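Long-range contact in peroxinectin A (Dictyostelium discoideum, PDB 6ERC), which is a secreted haem peroxidase that uses hydrogen peroxide to oxidise phenolic donors, and also has iodide and thiocyanate peroxidase activity: residues P41-S52 with D378-D389. Residues are numbered along the deposited sequence; the frame is centred on the assembly and turned at random.
With HEM (protoporphyrin IX containing Fe), chain F; NAG (2-acetamido-2-deoxy-beta-D-glucopyranose), chain C.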
ATOM      1  N   PRO A  41       0.121   5.327 -24.253  1.00 60.29           N
ATOM      2  CA  PRO A  41       1.474   4.808 -24.491  1.00 60.16           C
ATOM      3  C   PRO A  41       1.497   3.868 -25.686  1.00 60.68           C
ATOM      4  O   PRO A  41       0.547   3.119 -25.928  1.00 60.80           O
ATOM      5  CB  PRO A  41       1.812   4.066 -23.193  1.00 60.21           C
ATOM      6  CG  PRO A  41       0.837   4.557 -22.188  1.00 60.08           C
ATOM      7  CD  PRO A  41      -0.400   4.910 -22.943  1.00 60.33           C
ATOM      8  N   ASN A  42       2.596   3.909 -26.433  1.00 62.31           N
ATOM      9  CA  ASN A  42       2.769   3.041 -27.596  1.00 61.68           C
ATOM     10  C   ASN A  42       3.168   1.658 -27.100  1.00 61.22           C
ATOM     11  O   ASN A  42       4.340   1.399 -26.822  1.00 61.34           O
ATOM     12  CB  ASN A  42       3.814   3.615 -28.546  1.00 62.43           C
ATOM     13  CG  ASN A  42       4.034   2.742 -29.765  1.00 65.52           C
ATOM     14  OD1 ASN A  42       3.158   1.972 -30.161  1.00 65.80           O
ATOM     15  ND2 ASN A  42       5.212   2.854 -30.368  1.00 71.47           N
ATOM     16  N   ILE A  43       2.189   0.766 -26.979  1.00 61.88           N
ATOM     17  CA  ILE A  43       2.403  -0.582 -26.462  1.00 61.46           C
ATOM     18  C   ILE A  43       2.232  -1.558 -27.616  1.00 60.37           C
ATOM     19  O   ILE A  43       1.195  -1.557 -28.289  1.00 60.02           O
ATOM     20  CB  ILE A  43       1.430  -0.914 -25.318  1.00 60.46           C
ATOM     21  CG1 ILE A  43       1.512   0.142 -24.210  1.00 59.38           C
ATOM     22  CG2 ILE A  43       1.714  -2.306 -24.758  1.00 59.56           C
ATOM     23  CD1 ILE A  43       2.872   0.265 -23.558  1.00 59.76           C
ATOM     24  N   THR A  44       3.248  -2.391 -27.843  1.00 60.27           N
ATOM     25  CA  THR A  44       3.157  -3.448 -28.844  1.00 62.90           C
ATOM     26  C   THR A  44       2.712  -4.780 -28.255  1.00 62.60           C
ATOM     27  O   THR A  44       2.247  -5.646 -29.005  1.00 61.34           O
ATOM     28  CB  THR A  44       4.505  -3.640 -29.551  1.00 61.66           C
ATOM     29  OG1 THR A  44       5.517  -3.957 -28.586  1.00 64.37           O
ATOM     30  CG2 THR A  44       4.904  -2.381 -30.307  1.00 61.23           C
ATOM     31  N   ASN A  45       2.848  -4.964 -26.941  1.00 60.79           N
ATOM     32  CA  ASN A  45       2.378  -6.174 -26.283  1.00 59.58           C
ATOM     33  C   ASN A  45       0.851  -6.208 -26.272  1.00 58.99           C
ATOM     34  O   ASN A  45       0.173  -5.275 -26.712  1.00 58.75           O
ATOM     35  CB  ASN A  45       2.928  -6.254 -24.860  1.00 60.16           C
ATOM     36  CG  ASN A  45       4.344  -6.780 -24.808  1.00 58.69           C
ATOM     37  OD1 ASN A  45       4.714  -7.672 -25.566  1.00 60.86           O
ATOM     38  ND2 ASN A  45       5.144  -6.238 -23.900  1.00 59.15           N
ATOM     39  N   GLN A  46       0.302  -7.300 -25.752  1.00 59.24           N
ATOM     40  CA  GLN A  46      -1.142  -7.435 -25.685  1.00 60.70           C
ATOM     41  C   GLN A  46      -1.721  -6.444 -24.677  1.00 61.02           C
ATOM     42  O   GLN A  46      -1.028  -6.018 -23.748  1.00 61.14           O
ATOM     43  CB  GLN A  46      -1.528  -8.858 -25.292  1.00 61.45           C
ATOM     44  CG  GLN A  46      -0.951  -9.924 -26.209  1.00 61.13           C
ATOM     45  CD  GLN A  46      -1.708 -11.230 -26.137  1.00 60.19           C
ATOM     46  OE1 GLN A  46      -2.903 -11.286 -26.424  1.00 59.89           O
ATOM     47  NE2 GLN A  46      -1.014 -12.294 -25.753  1.00 60.48           N
ATOM     48  N   PRO A  47      -2.988  -6.058 -24.836  1.00 61.90           N
ATOM     49  CA  PRO A  47      -3.596  -5.122 -23.882  1.00 61.10           C
ATOM     50  C   PRO A  47      -3.599  -5.680 -22.465  1.00 59.93           C
ATOM     51  O   PRO A  47      -3.411  -6.877 -22.234  1.00 58.48           O
ATOM     52  CB  PRO A  47      -5.023  -4.944 -24.412  1.00 62.33           C
ATOM     53  CG  PRO A  47      -4.953  -5.340 -25.844  1.00 62.55           C
ATOM     54  CD  PRO A  47      -3.915  -6.413 -25.922  1.00 60.51           C
ATOM     55  N   SER A  48      -3.833  -4.781 -21.504  1.00 62.07           N
ATOM     56  CA  SER A  48      -3.749  -5.151 -20.092  1.00 60.63           C
ATOM     57  C   SER A  48      -4.735  -6.263 -19.750  1.00 59.45           C
ATOM     58  O   SER A  48      -4.366  -7.262 -19.121  1.00 58.22           O
ATOM     59  CB  SER A  48      -4.001  -3.922 -19.216  1.00 59.22           C
ATOM     60  OG  SER A  48      -3.068  -2.894 -19.500  1.00 58.35           O
ATOM     61  N   ARG A  49      -5.996  -6.111 -20.160  1.00 59.51           N
ATOM     62  CA  ARG A  49      -7.008  -7.100 -19.799  1.00 60.34           C
ATOM     63  C   ARG A  49      -6.702  -8.466 -20.402  1.00 61.47           C
ATOM     64  O   ARG A  49      -7.082  -9.494 -19.831  1.00 60.67           O
ATOM     65  CB  ARG A  49      -8.390  -6.615 -20.238  1.00 60.94           C
ATOM     66  CG  ARG A  49      -9.522  -7.610 -19.998  1.00 61.61           C
ATOM     67  CD  ARG A  49      -9.606  -8.074 -18.551  1.00 59.77           C
ATOM     68  NE  ARG A  49     -10.732  -8.982 -18.350  1.00 60.64           N
ATOM     69  CZ  ARG A  49     -10.944  -9.695 -17.247  1.00 60.51           C
ATOM     70  NH1 ARG A  49     -10.104  -9.622 -16.222  1.00 61.03           N
ATOM     71  NH2 ARG A  49     -12.001 -10.493 -17.171  1.00 61.91           N
ATOM     72  N   ALA A  50      -6.026  -8.500 -21.551  1.00 62.31           N
ATOM     73  CA  ALA A  50      -5.612  -9.777 -22.121  1.00 61.57           C
ATOM     74  C   ALA A  50      -4.533 -10.424 -21.262  1.00 58.82           C
ATOM     75  O   ALA A  50      -4.638 -11.599 -20.895  1.00 58.33           O
ATOM     76  CB  ALA A  50      -5.121  -9.578 -23.555  1.00 61.29           C
ATOM     77  N   ILE A  51      -3.486  -9.666 -20.925  1.00 58.36           N
ATOM     78  CA  ILE A  51      -2.450 -10.187 -20.040  1.00 59.94           C
ATOM     79  C   ILE A  51      -3.060 -10.647 -18.724  1.00 59.56           C
ATOM     80  O   ILE A  51      -2.604 -11.631 -18.128  1.00 58.69           O
ATOM     81  CB  ILE A  51      -1.355  -9.127 -19.807  1.00 59.07           C
ATOM     82  CG1 ILE A  51      -0.692  -8.718 -21.127  1.00 60.38           C
ATOM     83  CG2 ILE A  51      -0.312  -9.643 -18.827  1.00 58.94           C
ATOM     84  CD1 ILE A  51       0.095  -9.822 -21.816  1.00 60.03           C
ATOM     85  N   SER A  52      -4.091  -9.948 -18.247  1.00 58.37           N
ATOM     86  CA  SER A  52      -4.757 -10.352 -17.012  1.00 59.11           C
ATOM     87  C   SER A  52      -5.385 -11.731 -17.160  1.00 58.83           C
ATOM     88  O   SER A  52      -5.203 -12.606 -16.305  1.00 58.23           O
ATOM     89  CB  SER A  52      -5.815  -9.316 -16.629  1.00 59.58           C
ATOM     90  OG  SER A  52      -6.501  -9.696 -15.450  1.00 58.24           O
ATOM     91  N   ASP A 378     -10.792  -4.504 -12.759  1.00 58.83           N
ATOM     92  CA  ASP A 378      -9.812  -5.585 -12.742  1.00 57.95           C
ATOM     93  C   ASP A 378      -8.518  -5.008 -12.191  1.00 57.24           C
ATOM     94  O   ASP A 378      -7.869  -4.191 -12.851  1.00 56.56           O
ATOM     95  CB  ASP A 378      -9.613  -6.169 -14.144  1.00 60.32           C
ATOM     96  CG  ASP A 378      -8.591  -7.295 -14.179  1.00 58.48           C
ATOM     97  OD1 ASP A 378      -7.914  -7.540 -13.160  1.00 56.27           O
ATOM     98  OD2 ASP A 378      -8.469  -7.943 -15.240  1.00 60.40           O
ATOM     99  N   LEU A 379      -8.148  -5.424 -10.980  1.00 58.22           N
ATOM    100  CA  LEU A 379      -6.966  -4.855 -10.345  1.00 59.03           C
ATOM    101  C   LEU A 379      -5.686  -5.292 -11.047  1.00 57.35           C
ATOM    102  O   LEU A 379      -4.730  -4.514 -11.128  1.00 57.44           O
ATOM    103  CB  LEU A 379      -6.935  -5.245  -8.868  1.00 57.60           C
ATOM    104  CG  LEU A 379      -5.851  -4.597  -8.007  1.00 57.63           C
ATOM    105  CD1 LEU A 379      -5.810  -3.083  -8.184  1.00 58.57           C
ATOM    106  CD2 LEU A 379      -6.096  -4.941  -6.550  1.00 58.11           C
ATOM    107  N   ALA A 380      -5.646  -6.522 -11.557  1.00 58.70           N
ATOM    108  CA  ALA A 380      -4.506  -6.947 -12.360  1.00 59.38           C
ATOM    109  C   ALA A 380      -4.344  -6.052 -13.584  1.00 59.43           C
ATOM    110  O   ALA A 380      -3.237  -5.595 -13.891  1.00 58.54           O
ATOM    111  CB  ALA A 380      -4.675  -8.406 -12.776  1.00 59.69           C
ATOM    112  N   SER A 381      -5.445  -5.786 -14.292  1.00 57.70           N
ATOM    113  CA  SER A 381      -5.380  -4.913 -15.460  1.00 58.78           C
ATOM    114  C   SER A 381      -4.965  -3.500 -15.073  1.00 58.36           C
ATOM    115  O   SER A 381      -4.139  -2.879 -15.754  1.00 57.87           O
ATOM    116  CB  SER A 381      -6.731  -4.891 -16.176  1.00 59.21           C
ATOM    117  OG  SER A 381      -7.105  -6.188 -16.600  1.00 58.42           O
ATOM    118  N   ARG A 382      -5.529  -2.971 -13.984  1.00 60.77           N
ATOM    119  CA  ARG A 382      -5.164  -1.628 -13.544  1.00 60.59           C
ATOM    120  C   ARG A 382      -3.669  -1.524 -13.279  1.00 58.03           C
ATOM    121  O   ARG A 382      -3.046  -0.500 -13.583  1.00 58.11           O
ATOM    122  CB  ARG A 382      -5.961  -1.247 -12.297  1.00 60.45           C
ATOM    123  CG  ARG A 382      -7.437  -0.979 -12.568  1.00 61.14           C
ATOM    124  CD  ARG A 382      -8.125  -0.294 -11.389  1.00 62.21           C
ATOM    125  NE  ARG A 382      -7.764   1.120 -11.275  1.00 62.95           N
ATOM    126  CZ  ARG A 382      -8.301   2.095 -12.006  1.00 63.26           C
ATOM    127  NH1 ARG A 382      -9.226   1.819 -12.918  1.00 62.32           N
ATOM    128  NH2 ARG A 382      -7.909   3.353 -11.830  1.00 62.78           N
ATOM    129  N   ASN A 383      -3.071  -2.577 -12.723  1.00 55.65           N
ATOM    130  CA  ASN A 383      -1.635  -2.556 -12.468  1.00 57.11           C
ATOM    131  C   ASN A 383      -0.850  -2.524 -13.773  1.00 57.70           C
ATOM    132  O   ASN A 383       0.070  -1.713 -13.934  1.00 56.70           O
ATOM    133  CB  ASN A 383      -1.236  -3.763 -11.623  1.00 57.93           C
ATOM    134  CG  ASN A 383      -1.879  -3.748 -10.247  1.00 56.58           C
ATOM    135  OD1 ASN A 383      -2.093  -2.689  -9.662  1.00 55.09           O
ATOM    136  ND2 ASN A 383      -2.193  -4.927  -9.728  1.00 56.77           N
ATOM    137  N   LEU A 384      -1.198  -3.399 -14.719  1.00 60.68           N
ATOM    138  CA  LEU A 384      -0.531  -3.396 -16.018  1.00 57.64           C
ATOM    139  C   LEU A 384      -0.646  -2.034 -16.687  1.00 56.98           C
ATOM    140  O   LEU A 384       0.341  -1.496 -17.202  1.00 57.02           O
ATOM    141  CB  LEU A 384      -1.120  -4.485 -16.913  1.00 58.91           C
ATOM    142  CG  LEU A 384      -0.474  -5.872 -16.847  1.00 59.12           C
ATOM    143  CD1 LEU A 384       0.961  -5.840 -17.360  1.00 59.23           C
ATOM    144  CD2 LEU A 384      -0.523  -6.436 -15.440  1.00 59.00           C
ATOM    145  N   GLN A 385      -1.847  -1.455 -16.686  1.00 55.95           N
ATOM    146  CA  GLN A 385      -2.019  -0.109 -17.223  1.00 58.09           C
ATOM    147  C   GLN A 385      -1.085   0.878 -16.536  1.00 60.62           C
ATOM    148  O   GLN A 385      -0.396   1.662 -17.200  1.00 59.69           O
ATOM    149  CB  GLN A 385      -3.469   0.336 -17.058  1.00 58.91           C
ATOM    150  CG  GLN A 385      -4.436  -0.409 -17.935  1.00 62.74           C
ATOM    151  CD  GLN A 385      -4.404   0.063 -19.374  1.00 60.06           C
ATOM    152  OE1 GLN A 385      -4.049  -0.691 -20.277  1.00 60.10           O
ATOM    153  NE2 GLN A 385      -4.780   1.318 -19.593  1.00 59.72           N
ATOM    154  N   ARG A 386      -1.055   0.854 -15.199  1.00 58.59           N
ATOM    155  CA  ARG A 386      -0.263   1.825 -14.452  1.00 57.86           C
ATOM    156  C   ARG A 386       1.218   1.702 -14.787  1.00 56.42           C
ATOM    157  O   ARG A 386       1.912   2.713 -14.944  1.00 55.31           O
ATOM    158  CB  ARG A 386      -0.496   1.641 -12.949  1.00 59.78           C
ATOM    159  CG  ARG A 386      -0.019   2.800 -12.079  1.00 57.04           C
ATOM    160  CD  ARG A 386      -0.888   4.037 -12.245  1.00 58.22           C
ATOM    161  NE  ARG A 386      -2.299   3.770 -11.978  1.00 58.28           N
ATOM    162  CZ  ARG A 386      -3.274   4.658 -12.152  1.00 59.03           C
ATOM    163  NH1 ARG A 386      -2.999   5.878 -12.595  1.00 59.54           N
ATOM    164  NH2 ARG A 386      -4.529   4.327 -11.887  1.00 58.98           N
ATOM    165  N   ASN A 387       1.722   0.471 -14.898  1.00 56.24           N
ATOM    166  CA  ASN A 387       3.110   0.279 -15.306  1.00 57.06           C
ATOM    167  C   ASN A 387       3.347   0.830 -16.706  1.00 56.67           C
ATOM    168  O   ASN A 387       4.358   1.497 -16.958  1.00 53.77           O
ATOM    169  CB  ASN A 387       3.478  -1.204 -15.244  1.00 58.01           C
ATOM    170  CG  ASN A 387       3.574  -1.725 -13.824  1.00 54.95           C
ATOM    171  OD1 ASN A 387       4.634  -1.676 -13.204  1.00 52.67           O
ATOM    172  ND2 ASN A 387       2.465  -2.238 -13.307  1.00 55.62           N
ATOM    173  N   ARG A 388       2.423   0.560 -17.631  1.00 57.20           N
ATOM    174  CA  ARG A 388       2.549   1.085 -18.985  1.00 58.79           C
ATOM    175  C   ARG A 388       2.267   2.580 -19.028  1.00 58.66           C
ATOM    176  O   ARG A 388       2.813   3.290 -19.882  1.00 57.40           O
ATOM    177  CB  ARG A 388       1.605   0.327 -19.918  1.00 58.74           C
ATOM    178  CG  ARG A 388       1.950  -1.147 -20.045  1.00 57.89           C
ATOM    179  CD  ARG A 388       0.851  -1.935 -20.727  1.00 58.56           C
ATOM    180  NE  ARG A 388       1.205  -3.344 -20.860  1.00 58.17           N
ATOM    181  CZ  ARG A 388       0.489  -4.238 -21.535  1.00 59.74           C
ATOM    182  NH1 ARG A 388      -0.629  -3.870 -22.148  1.00 59.77           N
ATOM    183  NH2 ARG A 388       0.894  -5.499 -21.601  1.00 59.53           N
ATOM    184  N   ASP A 389       1.421   3.070 -18.120  1.00 58.71           N
ATOM    185  CA  ASP A 389       1.210   4.508 -17.983  1.00 58.19           C
ATOM    186  C   ASP A 389       2.490   5.204 -17.534  1.00 56.47           C
ATOM    187  O   ASP A 389       2.869   6.247 -18.078  1.00 56.59           O
ATOM    188  CB  ASP A 389       0.071   4.763 -16.993  1.00 58.39           C
ATOM    189  CG  ASP A 389      -0.174   6.240 -16.736  1.00 58.98           C
ATOM    190  OD1 ASP A 389       0.507   7.089 -17.347  1.00 59.89           O
ATOM    191  OD2 ASP A 389      -1.062   6.553 -15.916  1.00 57.26           O
TER
HETATM  192  CHA HEM F 604      -2.585   0.375  -5.354  1.00 54.12           C
HETATM  193  CHB HEM F 604      -6.565  -2.037  -4.044  1.00 50.11           C
HETATM  194  CHC HEM F 604      -3.891  -4.777  -1.041  1.00 47.77           C
HETATM  195  CHD HEM F 604       0.117  -2.512  -2.547  1.00 52.38           C
HETATM  196  C1A HEM F 604      -3.878  -0.084  -5.303  1.00 52.15           C
HETATM  197  C2A HEM F 604      -4.958   0.343  -6.157  1.00 50.82           C
HETATM  198  C3A HEM F 604      -6.063  -0.320  -5.803  1.00 49.41           C
HETATM  199  C4A HEM F 604      -5.712  -1.190  -4.704  1.00 49.80           C
HETATM  200  CMA HEM F 604      -7.469  -0.193  -6.431  1.00 45.54           C
HETATM  201  CAA HEM F 604      -4.816   1.380  -7.283  1.00 51.66           C
HETATM  202  CBA HEM F 604      -5.005   0.632  -8.595  1.00 52.61           C
HETATM  203  CGA HEM F 604      -4.343   1.388  -9.717  1.00 54.79           C
HETATM  204  O1A HEM F 604      -3.095   1.546  -9.691  1.00 54.82           O
HETATM  205  O2A HEM F 604      -5.064   1.826 -10.649  1.00 54.01           O
HETATM  206  C1B HEM F 604      -6.182  -2.967  -3.107  1.00 49.24           C
HETATM  207  C2B HEM F 604      -7.079  -3.857  -2.413  1.00 47.71           C
HETATM  208  C3B HEM F 604      -6.348  -4.614  -1.577  1.00 48.25           C
HETATM  209  C4B HEM F 604      -4.959  -4.225  -1.723  1.00 49.49           C
HETATM  210  CMB HEM F 604      -8.602  -3.854  -2.653  1.00 43.14           C
HETATM  211  CAB HEM F 604      -6.801  -5.729  -0.606  1.00 47.63           C
HETATM  212  CBB HEM F 604      -8.064  -6.158  -0.521  1.00 48.58           C
HETATM  213  C1C HEM F 604      -2.569  -4.416  -1.187  1.00 47.66           C
HETATM  214  C2C HEM F 604      -1.434  -4.998  -0.491  1.00 48.10           C
HETATM  215  C3C HEM F 604      -0.319  -4.362  -0.912  1.00 49.54           C
HETATM  216  C4C HEM F 604      -0.731  -3.369  -1.880  1.00 51.55           C
HETATM  217  CMC HEM F 604      -1.604  -6.147   0.525  1.00 45.50           C
HETATM  218  CAC HEM F 604       1.182  -4.521  -0.553  1.00 47.87           C
HETATM  219  CBC HEM F 604       1.689  -5.384   0.331  1.00 47.73           C
HETATM  220  C1D HEM F 604      -0.271  -1.508  -3.401  1.00 52.10           C
HETATM  221  C2D HEM F 604       0.596  -0.507  -3.980  1.00 51.41           C
HETATM  222  C3D HEM F 604      -0.155   0.276  -4.759  1.00 54.18           C
HETATM  223  C4D HEM F 604      -1.520  -0.184  -4.689  1.00 54.05           C
HETATM  224  CMD HEM F 604       2.117  -0.415  -3.742  1.00 49.08           C
HETATM  225  CAD HEM F 604       0.293   1.499  -5.579  1.00 53.66           C
HETATM  226  CBD HEM F 604       0.389   2.645  -4.576  1.00 54.33           C
HETATM  227  CGD HEM F 604       0.009   3.960  -5.212  1.00 53.26           C
HETATM  228  O1D HEM F 604      -1.210   4.268  -5.261  1.00 51.67           O
HETATM  229  O2D HEM F 604       0.909   4.711  -5.666  1.00 51.47           O
HETATM  230  NA  HEM F 604      -4.373  -1.022  -4.425  1.00 54.14           N
HETATM  231  NB  HEM F 604      -4.897  -3.215  -2.665  1.00 54.65           N
HETATM  232  NC  HEM F 604      -2.100  -3.426  -2.023  1.00 52.80           N
HETATM  233  ND  HEM F 604      -1.554  -1.279  -3.854  1.00 55.15           N
HETATM  234 FE   HEM F 604      -3.210  -2.198  -3.225  1.00 61.91          FE
HETATM  235  C1  NAG C 601       5.755   2.184 -31.398  1.00 53.48           C
HETATM  236  C2  NAG C 601       6.149   3.247 -32.421  1.00 57.97           C
HETATM  237  C3  NAG C 601       6.741   2.590 -33.668  1.00 61.60           C
HETATM  238  C4  NAG C 601       7.871   1.641 -33.292  1.00 61.94           C
HETATM  239  C5  NAG C 601       7.400   0.648 -32.233  1.00 61.61           C
HETATM  240  C6  NAG C 601       8.506  -0.247 -31.724  1.00 61.98           C
HETATM  241  C7  NAG C 601       4.882   5.352 -32.396  1.00 62.67           C
HETATM  242  C8  NAG C 601       3.638   6.053 -32.857  1.00 61.88           C
HETATM  243  N2  NAG C 601       5.008   4.074 -32.773  1.00 60.39           N
HETATM  244  O3  NAG C 601       7.231   3.597 -34.549  1.00 60.45           O
HETATM  245  O4  NAG C 601       8.314   0.931 -34.444  1.00 61.81           O
HETATM  246  O5  NAG C 601       6.887   1.360 -31.096  1.00 60.82           O
HETATM  247  O6  NAG C 601       8.242  -0.705 -30.403  1.00 62.83           O
HETATM  248  O7  NAG C 601       5.736   5.918 -31.718  1.00 62.84           O
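Ser48 and Ser381 bring the backbones together, CA to CA 4.9 Å, where helix 48-52 crosses helix 379-389 at 130° with their axes 8.2 Å apart, while the loop 41-47 that leads into the first helix lies beside the C-terminal part of the second. The small Ser48 side chain enters as a knob among Ser381, Leu384, Gln385 and Arg388. Its OG donates to Gln385 OE1 (2.5 Å), meeting a lone pair in the amide plane; Gln385 reaches it by bending at chi2 (-77°). Arg388, extended from CG to NE, lays its chain across Ile43, whose CG2 sits over one guanidinium face. From there NH1 and NH2 grip the carbonyl oxygen of Gln46 end-on, NH1 at 2.7 Å, and NH2 also forms a salt bridge to Asp434. A methionine in place of Arg388 would probably leave Gln46 O without both donors and Asp434 without this charge, freeing the turn before the short helix to shift. At the other end Asp378, the N-cap of helix 379-389, gathers three donors on OD2. Ser52 OG takes its syn lone pair (2.6 Å), whereas Arg49 NH1 (2.5 Å) and Ser381 OG approach it from opposite faces of the carboxylate, the guanidinium standing almost perpendicular to it. Arg49 is tied further to Asp101 and Asn366, and Ser52 OG to Arg365. On another side of the longer helix, Arg382 and Arg386 hydrogen-bond a haem propionate, Arg386 NH2 reaching HEM O2A nearly straight (2.8 Å, 170°). In this animal-type haem peroxidase the contact thus covers the outer side of a haem-pocket helix. Its buried charges are matched at both ends, and the three donors on OD2 would be expected to favour an ionised Asp378.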